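Local coordinates for epimerase domain-containing protein (Bacillus cereus HuA2-4, PDB 6ZLK) that probably interconverts UDP-glucuronic acid and UDP-galacturonic acid by NAD-dependent epimerisation at C4 of the sugar, at residues 3-8 / 26-31; 204-209 / 271-276; 255-260 / 301-306. All blocks are in the same frame, centred on the assembly; numbering follows the deposited sequence.

Contact 1. Residues 3-8 / 26-31; sequences ILVTGA and YHVVGI. With NAD (nicotinamide-adenine-dinucleotide), chain E.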
loop_
_atom_site.group_PDB
_atom_site.type_symbol
_atom_site.label_atom_id
_atom_site.label_comp_id
_atom_site.label_asym_id
_atom_site.label_seq_id
_atom_site.Cartn_x
_atom_site.Cartn_y
_atom_site.Cartn_z
ATOM N N ILE A 3 16.177 23.084 -1.996
ATOM C CA ILE A 3 15.779 21.692 -2.271
ATOM C C ILE A 3 16.008 20.873 -1.003
ATOM O O ILE A 3 17.126 20.833 -0.460
ATOM C CB ILE A 3 16.589 21.145 -3.452
ATOM C CG1 ILE A 3 16.466 22.023 -4.706
ATOM C CG2 ILE A 3 16.174 19.714 -3.721
ATOM C CD1 ILE A 3 17.442 21.686 -5.739
ATOM N N LEU A 4 14.988 20.147 -0.583
ATOM C CA LEU A 4 15.086 19.182 0.522
ATOM C C LEU A 4 15.318 17.818 -0.086
ATOM O O LEU A 4 14.536 17.404 -0.975
ATOM C CB LEU A 4 13.801 19.129 1.329
ATOM C CG LEU A 4 13.763 18.075 2.420
ATOM C CD1 LEU A 4 14.793 18.395 3.494
ATOM C CD2 LEU A 4 12.368 18.005 3.011
ATOM N N VAL A 5 16.383 17.129 0.311
ATOM C CA VAL A 5 16.635 15.737 -0.108
ATOM C C VAL A 5 16.474 14.844 1.084
ATOM O O VAL A 5 17.337 14.941 2.006
ATOM C CB VAL A 5 18.017 15.526 -0.736
ATOM C CG1 VAL A 5 18.207 14.075 -1.110
ATOM C CG2 VAL A 5 18.202 16.429 -1.951
ATOM N N THR A 6 15.436 14.052 1.138
ATOM C CA THR A 6 15.304 13.088 2.258
ATOM C C THR A 6 16.161 11.885 1.910
ATOM O O THR A 6 16.265 11.517 0.710
ATOM C CB THR A 6 13.866 12.694 2.565
ATOM O OG1 THR A 6 13.399 11.824 1.522
ATOM C CG2 THR A 6 12.964 13.903 2.684
ATOM N N GLY A 7 16.726 11.228 2.920
ATOM C CA GLY A 7 17.618 10.092 2.692
ATOM C C GLY A 7 18.926 10.510 2.045
ATOM O O GLY A 7 19.512 9.701 1.325
ATOM N N ALA A 8 19.394 11.715 2.350
ATOM C CA ALA A 8 20.536 12.394 1.693
ATOM C C ALA A 8 21.862 11.659 1.954
ATOM O O ALA A 8 22.814 11.882 1.167
ATOM C CB ALA A 8 20.596 13.818 2.151
ATOM N N TYR A 26 21.607 26.405 -6.616
ATOM C CA TYR A 26 20.841 25.461 -5.779
ATOM C C TYR A 26 21.391 25.458 -4.364
ATOM O O TYR A 26 22.612 25.395 -4.138
ATOM C CB TYR A 26 20.855 24.041 -6.336
ATOM C CG TYR A 26 20.178 23.889 -7.658
ATOM C CD1 TYR A 26 19.311 24.863 -8.137
ATOM C CD2 TYR A 26 20.375 22.768 -8.420
ATOM C CE1 TYR A 26 18.636 24.674 -9.340
ATOM C CE2 TYR A 26 19.728 22.576 -9.633
ATOM C CZ TYR A 26 18.834 23.533 -10.078
ATOM O OH TYR A 26 18.167 23.369 -11.281
ATOM N N HIS A 27 20.472 25.435 -3.421
ATOM C CA HIS A 27 20.771 25.198 -2.000
ATOM C C HIS A 27 20.101 23.884 -1.627
ATOM O O HIS A 27 18.957 23.655 -2.036
ATOM C CB HIS A 27 20.249 26.334 -1.151
ATOM C CG HIS A 27 20.947 27.608 -1.423
ATOM N ND1 HIS A 27 21.707 28.241 -0.487
ATOM C CD2 HIS A 27 20.996 28.364 -2.538
ATOM C CE1 HIS A 27 22.169 29.375 -1.033
ATOM N NE2 HIS A 27 21.780 29.455 -2.282
ATOM N N VAL A 28 20.756 23.093 -0.811
ATOM C CA VAL A 28 20.245 21.738 -0.512
ATOM C C VAL A 28 20.242 21.534 0.992
ATOM O O VAL A 28 21.251 21.881 1.680
ATOM C CB VAL A 28 21.113 20.668 -1.174
ATOM C CG1 VAL A 28 20.668 19.267 -0.794
ATOM C CG2 VAL A 28 21.104 20.841 -2.677
ATOM N N VAL A 29 19.150 20.997 1.487
ATOM C CA VAL A 29 19.002 20.520 2.883
ATOM C C VAL A 29 18.848 19.001 2.806
ATOM O O VAL A 29 17.959 18.535 2.068
ATOM C CB VAL A 29 17.791 21.137 3.599
ATOM C CG1 VAL A 29 17.743 20.599 5.011
ATOM C CG2 VAL A 29 17.805 22.635 3.580
ATOM N N GLY A 30 19.736 18.259 3.436
ATOM C CA GLY A 30 19.683 16.804 3.510
ATOM C C GLY A 30 19.191 16.381 4.861
ATOM O O GLY A 30 19.599 17.003 5.878
ATOM N N ILE A 31 18.293 15.425 4.925
ATOM C CA ILE A 31 17.834 14.898 6.220
ATOM C C ILE A 31 18.020 13.396 6.189
ATOM O O ILE A 31 17.555 12.735 5.235
ATOM C CB ILE A 31 16.405 15.351 6.589
ATOM C CG1 ILE A 31 16.028 14.853 7.991
ATOM C CG2 ILE A 31 15.374 14.926 5.540
ATOM C CD1 ILE A 31 14.800 15.537 8.560
HETATM P PA NAD E . 19.786 3.924 1.164
HETATM O O1A NAD E . 19.350 2.988 2.223
HETATM O O2A NAD E . 21.236 4.001 0.787
HETATM O O5B NAD E . 19.255 5.391 1.370
HETATM C C5B NAD E . 18.009 5.716 2.019
HETATM C C4B NAD E . 18.283 6.608 3.206
HETATM O O4B NAD E . 17.018 6.918 3.832
HETATM C C3B NAD E . 19.168 5.995 4.277
HETATM O O3B NAD E . 20.454 6.597 4.360
HETATM C C2B NAD E . 18.305 6.071 5.541
HETATM O O2B NAD E . 19.001 6.382 6.735
HETATM C C1B NAD E . 17.312 7.183 5.190
HETATM N N9A NAD E . 16.047 7.104 5.901
HETATM C C8A NAD E . 15.185 6.041 5.965
HETATM N N7A NAD E . 14.123 6.273 6.690
HETATM C C5A NAD E . 14.350 7.550 7.199
HETATM C C6A NAD E . 13.629 8.373 8.076
HETATM N N6A NAD E . 12.495 8.000 8.710
HETATM N N1A NAD E . 14.115 9.613 8.324
HETATM C C2A NAD E . 15.269 9.991 7.730
HETATM N N3A NAD E . 16.071 9.278 6.927
HETATM C C4A NAD E . 15.541 8.082 6.685
HETATM O O3 NAD E . 18.956 3.441 -0.123
HETATM P PN NAD E . 19.153 3.852 -1.694
HETATM O O1N NAD E . 19.636 2.661 -2.380
HETATM O O2N NAD E . 19.858 5.118 -1.745
HETATM O O5D NAD E . 17.649 4.110 -2.096
HETATM C C5D NAD E . 17.192 5.411 -2.131
HETATM C C4D NAD E . 15.778 5.379 -2.636
HETATM O O4D NAD E . 15.741 4.838 -3.969
HETATM C C3D NAD E . 14.807 4.540 -1.793
HETATM O O3D NAD E . 13.534 5.205 -1.720
HETATM C C2D NAD E . 14.625 3.260 -2.607
HETATM O O2D NAD E . 13.403 2.592 -2.280
HETATM C C1D NAD E . 14.772 3.843 -4.009
HETATM N N1N NAD E . 15.276 2.898 -4.992
HETATM C C2N NAD E . 16.565 2.456 -4.942
HETATM C C3N NAD E . 17.004 1.574 -5.867
HETATM C C7N NAD E . 18.379 1.006 -5.807
HETATM O O7N NAD E . 18.675 0.234 -6.702
HETATM N N7N NAD E . 19.217 1.412 -4.843
HETATM C C4N NAD E . 16.164 1.210 -6.935
HETATM C C5N NAD E . 14.816 1.551 -6.885
HETATM C C6N NAD E . 14.408 2.437 -5.937
#
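Residues 3-8 and 26-31 contain the paired strands of the first beta-alpha-beta unit of a Rossmann fold, a right-handed crossover in which helix 11-21 links two parallel neighbours. Five backbone hydrogen bonds join them, passing from one strand to the other in turn. Val29 holds the middle: its N donates to Ile3 O over 2.8 Å and its O accepts Val5 N over 2.7 Å, both bonds nearly straight at 170°. The final bond, Gly7 N to Ile31 O at 2.9 Å, is more bent (133°), where the chain leaves the sheet for the glycine-rich loop.

On the face bearing Ile3, Val5 and Val28, CG2 of Val5 meets CG1 of Val28 at 3.9 Å, and Cys17 of the crossover helix packs on both valines. Nearer the strand start, the methyl CD1 of Ile3 sits over one face of the Tyr26 ring, 4.3 Å from its centroid, a CH-pi contact offset toward the rim. On the other face, Leu4 CD1 reaches across to Val29 CG1, at 4.0 Å, and to Ile31. CG2 of Thr6 lies against CG2 of Ile31, while its OG1 bonds to His80 and Ala82.

Ala8 CB presses to 3.4 Å from Gly30 CA, a closeness possible because Gly30 carries no CB. Gly7, at positive phi (68°), lays its CA 3.4 Å from O4B of the adenosine ribose of NAD. The chemistry thus implies a buried, largely apolar strand pair within the larger sheet, whose C-terminal ends, with Asp32 binding the same cofactor just beyond Ile31, are shaped to receive the dinucleotide.

Contact 2. Residues 204-209 / 271-276; sequences TIFGDG and KSVPGE. With UGB ((2S,3R,4S,5R,6R)-6-[[[(2R,3S,4R,5R)-5-(2,4-dioxopyrimidin-1-yl)-3,4-dihydroxy-oxolan-2-yl]methoxy-hydroxy-phosphoryl]oxy-hydroxy-phosphoryl]oxy-3,4,5-trihydroxy-oxane-2-carboxylic acid), chain G.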
loop_
_atom_site.group_PDB
_atom_site.type_symbol
_atom_site.label_atom_id
_atom_site.label_comp_id
_atom_site.label_asym_id
_atom_site.label_seq_id
_atom_site.Cartn_x
_atom_site.Cartn_y
_atom_site.Cartn_z
ATOM N N THR A 204 28.032 -15.513 -4.173
ATOM C CA THR A 204 26.702 -15.963 -3.722
ATOM C C THR A 204 25.713 -15.623 -4.823
ATOM O O THR A 204 25.425 -14.439 -4.981
ATOM C CB THR A 204 26.302 -15.357 -2.381
ATOM O OG1 THR A 204 26.338 -13.933 -2.453
ATOM C CG2 THR A 204 27.159 -15.839 -1.219
ATOM N N ILE A 205 25.137 -16.630 -5.477
ATOM C CA ILE A 205 24.171 -16.396 -6.565
ATOM C C ILE A 205 22.836 -16.925 -6.069
ATOM O O ILE A 205 22.787 -18.099 -5.727
ATOM C CB ILE A 205 24.631 -17.097 -7.841
ATOM C CG1 ILE A 205 25.986 -16.543 -8.284
ATOM C CG2 ILE A 205 23.557 -16.978 -8.932
ATOM C CD1 ILE A 205 26.639 -17.314 -9.435
ATOM N N PHE A 206 21.784 -16.112 -6.075
ATOM C CA PHE A 206 20.444 -16.557 -5.641
ATOM C C PHE A 206 19.754 -17.146 -6.859
ATOM O O PHE A 206 19.697 -16.515 -7.934
ATOM C CB PHE A 206 19.709 -15.420 -4.907
ATOM C CG PHE A 206 20.482 -14.818 -3.771
ATOM C CD1 PHE A 206 21.401 -15.577 -3.048
ATOM C CD2 PHE A 206 20.329 -13.492 -3.422
ATOM C CE1 PHE A 206 22.118 -15.027 -1.996
ATOM C CE2 PHE A 206 21.023 -12.955 -2.357
ATOM C CZ PHE A 206 21.918 -13.711 -1.645
ATOM N N GLY A 207 19.371 -18.410 -6.754
ATOM C CA GLY A 207 18.816 -19.135 -7.893
ATOM C C GLY A 207 19.902 -19.411 -8.895
ATOM O O GLY A 207 21.063 -19.586 -8.469
ATOM N N ASP A 208 19.590 -19.443 -10.173
ATOM C CA ASP A 208 20.564 -19.967 -11.168
ATOM C C ASP A 208 21.352 -18.810 -11.817
ATOM O O ASP A 208 22.260 -19.069 -12.577
ATOM C CB ASP A 208 19.896 -20.821 -12.231
ATOM C CG ASP A 208 18.849 -20.104 -13.049
ATOM O OD1 ASP A 208 18.807 -18.863 -13.018
ATOM O OD2 ASP A 208 18.038 -20.815 -13.687
ATOM N N GLY A 209 21.135 -17.560 -11.405
ATOM C CA GLY A 209 21.908 -16.456 -11.982
ATOM C C GLY A 209 21.403 -15.992 -13.323
ATOM O O GLY A 209 21.965 -15.017 -13.908
ATOM N N LYS A 271 19.636 -21.157 -2.789
ATOM C CA LYS A 271 18.188 -21.245 -3.057
ATOM C C LYS A 271 17.693 -19.846 -3.435
ATOM O O LYS A 271 18.082 -18.820 -2.832
ATOM C CB LYS A 271 17.515 -21.869 -1.831
ATOM C CG LYS A 271 16.015 -22.094 -1.935
ATOM C CD LYS A 271 15.613 -23.148 -2.944
ATOM C CE LYS A 271 14.107 -23.204 -3.133
ATOM N NZ LYS A 271 13.592 -22.053 -3.923
ATOM N N SER A 272 16.865 -19.775 -4.465
ATOM C CA SER A 272 16.257 -18.483 -4.840
ATOM C C SER A 272 15.474 -17.986 -3.615
ATOM O O SER A 272 15.025 -18.816 -2.797
ATOM C CB SER A 272 15.435 -18.613 -6.088
ATOM O OG SER A 272 14.391 -19.524 -5.837
ATOM N N VAL A 273 15.387 -16.676 -3.499
ATOM C CA VAL A 273 14.796 -15.927 -2.359
ATOM C C VAL A 273 13.376 -15.578 -2.786
ATOM O O VAL A 273 13.161 -15.216 -3.947
ATOM C CB VAL A 273 15.637 -14.666 -2.073
ATOM C CG1 VAL A 273 15.393 -14.150 -0.681
ATOM C CG2 VAL A 273 17.122 -14.915 -2.248
ATOM N N PRO A 274 12.361 -15.725 -1.908
ATOM C CA PRO A 274 11.026 -15.246 -2.243
ATOM C C PRO A 274 11.003 -13.730 -2.450
ATOM O O PRO A 274 11.795 -12.987 -1.878
ATOM C CB PRO A 274 10.126 -15.621 -1.054
ATOM C CG PRO A 274 11.047 -16.062 0.041
ATOM C CD PRO A 274 12.400 -16.349 -0.579
ATOM N N GLY A 275 10.078 -13.287 -3.283
ATOM C CA GLY A 275 9.845 -11.842 -3.438
ATOM C C GLY A 275 10.533 -11.245 -4.637
ATOM O O GLY A 275 10.318 -10.063 -4.866
ATOM N N GLU A 276 11.346 -12.008 -5.361
ATOM C CA GLU A 276 12.177 -11.376 -6.421
ATOM C C GLU A 276 11.654 -11.821 -7.764
ATOM O O GLU A 276 11.485 -13.021 -7.993
ATOM C CB GLU A 276 13.620 -11.812 -6.336
ATOM C CG GLU A 276 14.238 -11.626 -4.995
ATOM C CD GLU A 276 15.741 -11.569 -5.167
ATOM O OE1 GLU A 276 16.365 -12.661 -5.278
ATOM O OE2 GLU A 276 16.249 -10.453 -5.196
HETATM N N1 UGB G . 21.588 -11.413 -6.062
HETATM C C2 UGB G . 22.462 -12.483 -6.154
HETATM O O2 UGB G . 22.399 -13.329 -7.038
HETATM N N3 UGB G . 23.421 -12.508 -5.183
HETATM C C4 UGB G . 23.586 -11.613 -4.145
HETATM O O4 UGB G . 24.498 -11.790 -3.340
HETATM C C5 UGB G . 22.626 -10.546 -4.110
HETATM C C6 UGB G . 21.679 -10.492 -5.051
HETATM P PA UGB G . 20.146 -6.333 -6.315
HETATM P PB UGB G . 17.303 -5.883 -6.802
HETATM O "O'P" UGB G . 16.695 -2.616 -2.773
HETATM O "O'Q" UGB G . 16.423 -0.690 -3.556
HETATM C "C1'" UGB G . 15.253 -4.363 -6.279
HETATM O O1A UGB G . 21.272 -5.836 -7.150
HETATM O O1B UGB G . 16.976 -6.464 -5.466
HETATM C C1D UGB G . 20.562 -11.288 -7.100
HETATM C "C2'" UGB G . 14.491 -3.533 -7.293
HETATM O "O2'" UGB G . 14.558 -4.176 -8.567
HETATM O O2A UGB G . 20.248 -6.335 -4.834
HETATM O O2B UGB G . 17.021 -6.642 -8.043
HETATM C C2D UGB G . 19.210 -10.911 -6.509
HETATM O O2D UGB G . 18.598 -12.095 -6.038
HETATM C "C3'" UGB G . 15.106 -2.151 -7.341
HETATM O "O3'" UGB G . 14.377 -1.339 -8.271
HETATM O O3A UGB G . 18.853 -5.492 -6.734
HETATM O O3B UGB G . 16.551 -4.475 -6.859
HETATM C C3D UGB G . 18.544 -10.248 -7.719
HETATM O O3D UGB G . 17.944 -11.225 -8.556
HETATM C "C4'" UGB G . 15.165 -1.572 -5.925
HETATM O "O4'" UGB G . 13.863 -1.532 -5.328
HETATM C C4D UGB G . 19.716 -9.569 -8.444
HETATM O O4D UGB G . 20.911 -10.226 -7.958
HETATM C "C5'" UGB G . 16.046 -2.487 -5.072
HETATM O "O5'" UGB G . 15.341 -3.729 -5.002
HETATM C C5D UGB G . 19.837 -8.083 -8.235
HETATM O O5D UGB G . 19.758 -7.806 -6.821
HETATM C "C6'" UGB G . 16.397 -1.895 -3.697
#
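Phe206 meets Val273 on one flank and the uracil of the bound UDP-sugar on another, and its side chain can be followed outward atom by atom. CB lies 3.7 Å from Val273 CG2, and CG is equally near that methyl, which approaches the ring obliquely. With CG anti to the carbonyl carbon (chi1 -53°), the ring is carried over to the ligand. CD2 comes within 3.4 Å of the ribose oxygen O2D and close to N1; CE2 lies 3.4 Å from C5 of the uracil, and CZ at the tip is 3.6 Å from O4. The base therefore covers one face of the phenyl group.

The strand backbone contributes polar recognition: Phe206 N donates a nearly straight hydrogen bond, 3.0 Å and 172°, to uracil O2, and Thr204 O is 2.8 Å from N3. Beyond Phe206 a type II' turn runs to Gly209; Gly207, at its second position, brings its N to 3.7 Å from Ser272 CA. Glu276 directs its carboxylate to the ribose hydroxyl O2D, too closely in the model for a bond type to be given, and OE2 forms a salt bridge with Arg88, which probably steadies it.

A strand edge reading the uracil while an aromatic ring lies against it is consistent with the nucleotide site in the C-terminal, substrate-binding part of extended short-chain dehydrogenase/reductase epimerases.

Contact 3. Residues 255-260 / 301-306; sequences SMLEKI and DGLEAE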
loop_
_atom_site.group_PDB
_atom_site.type_symbol
_atom_site.label_atom_id
_atom_site.label_comp_id
_atom_site.label_asym_id
_atom_site.label_seq_id
_atom_site.Cartn_x
_atom_site.Cartn_y
_atom_site.Cartn_z
ATOM N N SER A 255 30.590 -12.596 -15.635
ATOM C CA SER A 255 31.576 -12.730 -16.742
ATOM C C SER A 255 32.264 -11.402 -17.007
ATOM O O SER A 255 33.471 -11.395 -17.209
ATOM C CB SER A 255 30.977 -13.262 -17.978
ATOM O OG SER A 255 30.557 -14.578 -17.711
ATOM N N MET A 256 31.514 -10.322 -16.999
ATOM C CA MET A 256 32.094 -8.998 -17.259
ATOM C C MET A 256 33.051 -8.675 -16.122
ATOM O O MET A 256 34.121 -8.111 -16.426
ATOM C CB MET A 256 30.976 -7.959 -17.295
ATOM C CG MET A 256 30.062 -8.211 -18.471
ATOM S SD MET A 256 28.781 -6.958 -18.541
ATOM C CE MET A 256 29.809 -5.748 -19.361
ATOM N N LEU A 257 32.730 -9.049 -14.887
ATOM C CA LEU A 257 33.592 -8.734 -13.729
ATOM C C LEU A 257 34.856 -9.595 -13.814
ATOM O O LEU A 257 35.917 -9.102 -13.400
ATOM C CB LEU A 257 32.839 -8.955 -12.413
ATOM C CG LEU A 257 31.821 -7.865 -12.057
ATOM C CD1 LEU A 257 30.995 -8.345 -10.876
ATOM C CD2 LEU A 257 32.497 -6.556 -11.760
ATOM N N GLU A 258 34.728 -10.842 -14.230
ATOM C CA GLU A 258 35.921 -11.711 -14.441
ATOM C C GLU A 258 36.841 -11.058 -15.465
ATOM O O GLU A 258 38.090 -11.090 -15.224
ATOM C CB GLU A 258 35.484 -13.103 -14.892
ATOM C CG GLU A 258 34.872 -13.885 -13.744
ATOM C CD GLU A 258 34.359 -15.256 -14.127
ATOM O OE1 GLU A 258 33.867 -15.420 -15.270
ATOM O OE2 GLU A 258 34.447 -16.157 -13.257
ATOM N N LYS A 259 36.300 -10.505 -16.544
ATOM C CA LYS A 259 37.168 -9.877 -17.579
ATOM C C LYS A 259 37.846 -8.638 -16.968
ATOM O O LYS A 259 39.067 -8.453 -17.194
ATOM C CB LYS A 259 36.432 -9.625 -18.892
ATOM C CG LYS A 259 35.326 -8.586 -18.855
ATOM C CD LYS A 259 34.667 -8.238 -20.209
ATOM C CE LYS A 259 33.579 -7.168 -20.101
ATOM N NZ LYS A 259 33.764 -6.289 -18.912
ATOM N N ILE A 260 37.142 -7.865 -16.136
ATOM C CA ILE A 260 37.696 -6.636 -15.492
ATOM C C ILE A 260 38.762 -6.987 -14.469
ATOM O O ILE A 260 39.840 -6.339 -14.486
ATOM C CB ILE A 260 36.566 -5.807 -14.855
ATOM C CG1 ILE A 260 35.687 -5.190 -15.927
ATOM C CG2 ILE A 260 37.142 -4.758 -13.912
ATOM C CD1 ILE A 260 34.325 -4.655 -15.433
ATOM N N ASP A 301 31.638 -0.022 -18.633
ATOM C CA ASP A 301 32.158 1.229 -18.029
ATOM C C ASP A 301 31.669 1.335 -16.577
ATOM O O ASP A 301 32.451 1.719 -15.699
ATOM C CB ASP A 301 31.779 2.444 -18.864
ATOM C CG ASP A 301 32.559 2.621 -20.166
ATOM O OD1 ASP A 301 33.600 1.939 -20.349
ATOM O OD2 ASP A 301 32.137 3.467 -20.972
ATOM N N GLY A 302 30.390 1.055 -16.312
ATOM C CA GLY A 302 29.806 1.209 -14.955
ATOM C C GLY A 302 30.386 0.195 -13.978
ATOM O O GLY A 302 30.715 0.590 -12.840
ATOM N N LEU A 303 30.619 -1.040 -14.430
ATOM C CA LEU A 303 31.236 -2.106 -13.595
ATOM C C LEU A 303 32.714 -1.813 -13.336
ATOM O O LEU A 303 33.138 -2.025 -12.218
ATOM C CB LEU A 303 31.074 -3.427 -14.316
ATOM C CG LEU A 303 29.655 -3.990 -14.273
ATOM C CD1 LEU A 303 29.624 -5.212 -15.141
ATOM C CD2 LEU A 303 29.191 -4.279 -12.841
ATOM N N GLU A 304 33.389 -1.165 -14.271
ATOM C CA GLU A 304 34.792 -0.739 -14.024
ATOM C C GLU A 304 34.814 0.227 -12.847
ATOM O O GLU A 304 35.700 0.127 -11.985
ATOM C CB GLU A 304 35.404 -0.105 -15.273
ATOM C CG GLU A 304 35.767 -1.138 -16.314
ATOM C CD GLU A 304 35.990 -0.591 -17.712
ATOM O OE1 GLU A 304 36.143 -1.442 -18.638
ATOM O OE2 GLU A 304 35.976 0.646 -17.880
ATOM N N ALA A 305 33.886 1.182 -12.836
ATOM C CA ALA A 305 33.824 2.211 -11.797
ATOM C C ALA A 305 33.523 1.521 -10.487
ATOM O O ALA A 305 34.161 1.841 -9.483
ATOM C CB ALA A 305 32.765 3.229 -12.114
ATOM N N GLU A 306 32.477 0.686 -10.462
ATOM C CA GLU A 306 32.112 0.057 -9.183
ATOM C C GLU A 306 33.255 -0.850 -8.718
ATOM O O GLU A 306 33.480 -0.841 -7.487
ATOM C CB GLU A 306 30.755 -0.652 -9.253
ATOM C CG GLU A 306 30.335 -1.097 -7.844
ATOM C CD GLU A 306 28.893 -1.547 -7.620
ATOM O OE1 GLU A 306 28.070 -1.390 -8.570
ATOM O OE2 GLU A 306 28.608 -2.105 -6.514
HETATM O O HOH W 1 35.368 -4.155 -19.150
#
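The carboxylate of Glu304 is the flat group at this contact, and its OE1 accepts a hydrogen bond of 2.9 Å from a water molecule. The same water accepts one of 2.7 Å from Lys259 NZ. The opposite charges, with NZ and OE1 5.4 Å apart, are linked through this one water, an indirect pairing that is probably weaker than direct contact would be. Nearer the backbone, CG of Glu304 lies against Ile260 CD1 at 3.9 Å, so the aliphatic part of an otherwise polar side chain packs on Ile260.

Helices 250-261 and 299-313, both in the C-terminal part of the chain, pack here at an angle of 61° with the axes of the two short segments 10.2 Å apart. Leu303 is the residue that meets all three apolar partners on the other helix. Its chi1 of -74° sends CG, anti to the carbonyl carbon, at that helix, and chi2 near 174° turns the two methyls to different partners: CD1 touches Met256 CB at 3.7 Å and also approaches SD, while CD2 faces Leu257 CD2 at a looser 4.2 Å. Ile260 closes in from the next turn, bringing CD1 to 3.7 Å from Leu303 CB. All three meet the leucine roughly at right angles.

Helix 189-198 lies against the buried side, where Phe190 touches Leu303 while Ile194 and Met197 touch Leu257. Tyr307, one turn beyond Leu303, packs on Ile260.

Contacts 1 and 2 belong to the two ligand sites, while contact 3 is helix packing beside them. Contact 1 lies at the NAD end, with Gly7 about 13 Å from the UDP-sugar; contact 2 holds the uridine end, with the Glu276 side chain about 11 Å from NAD. Their centres are 35 Å apart, on opposite sides of the chain's centre, and the elongated ligands bridge the interval. Contact 3 touches neither of the others. Its nearest atoms come to about 9 Å from contact 2 and about 17 Å from contact 1, and the Leu303 side chain is about 10 Å from the UDP-sugar. Segments of contacts 2 and 3 alternate along the chain: 204-209, 255-260, 271-276, then 301-306.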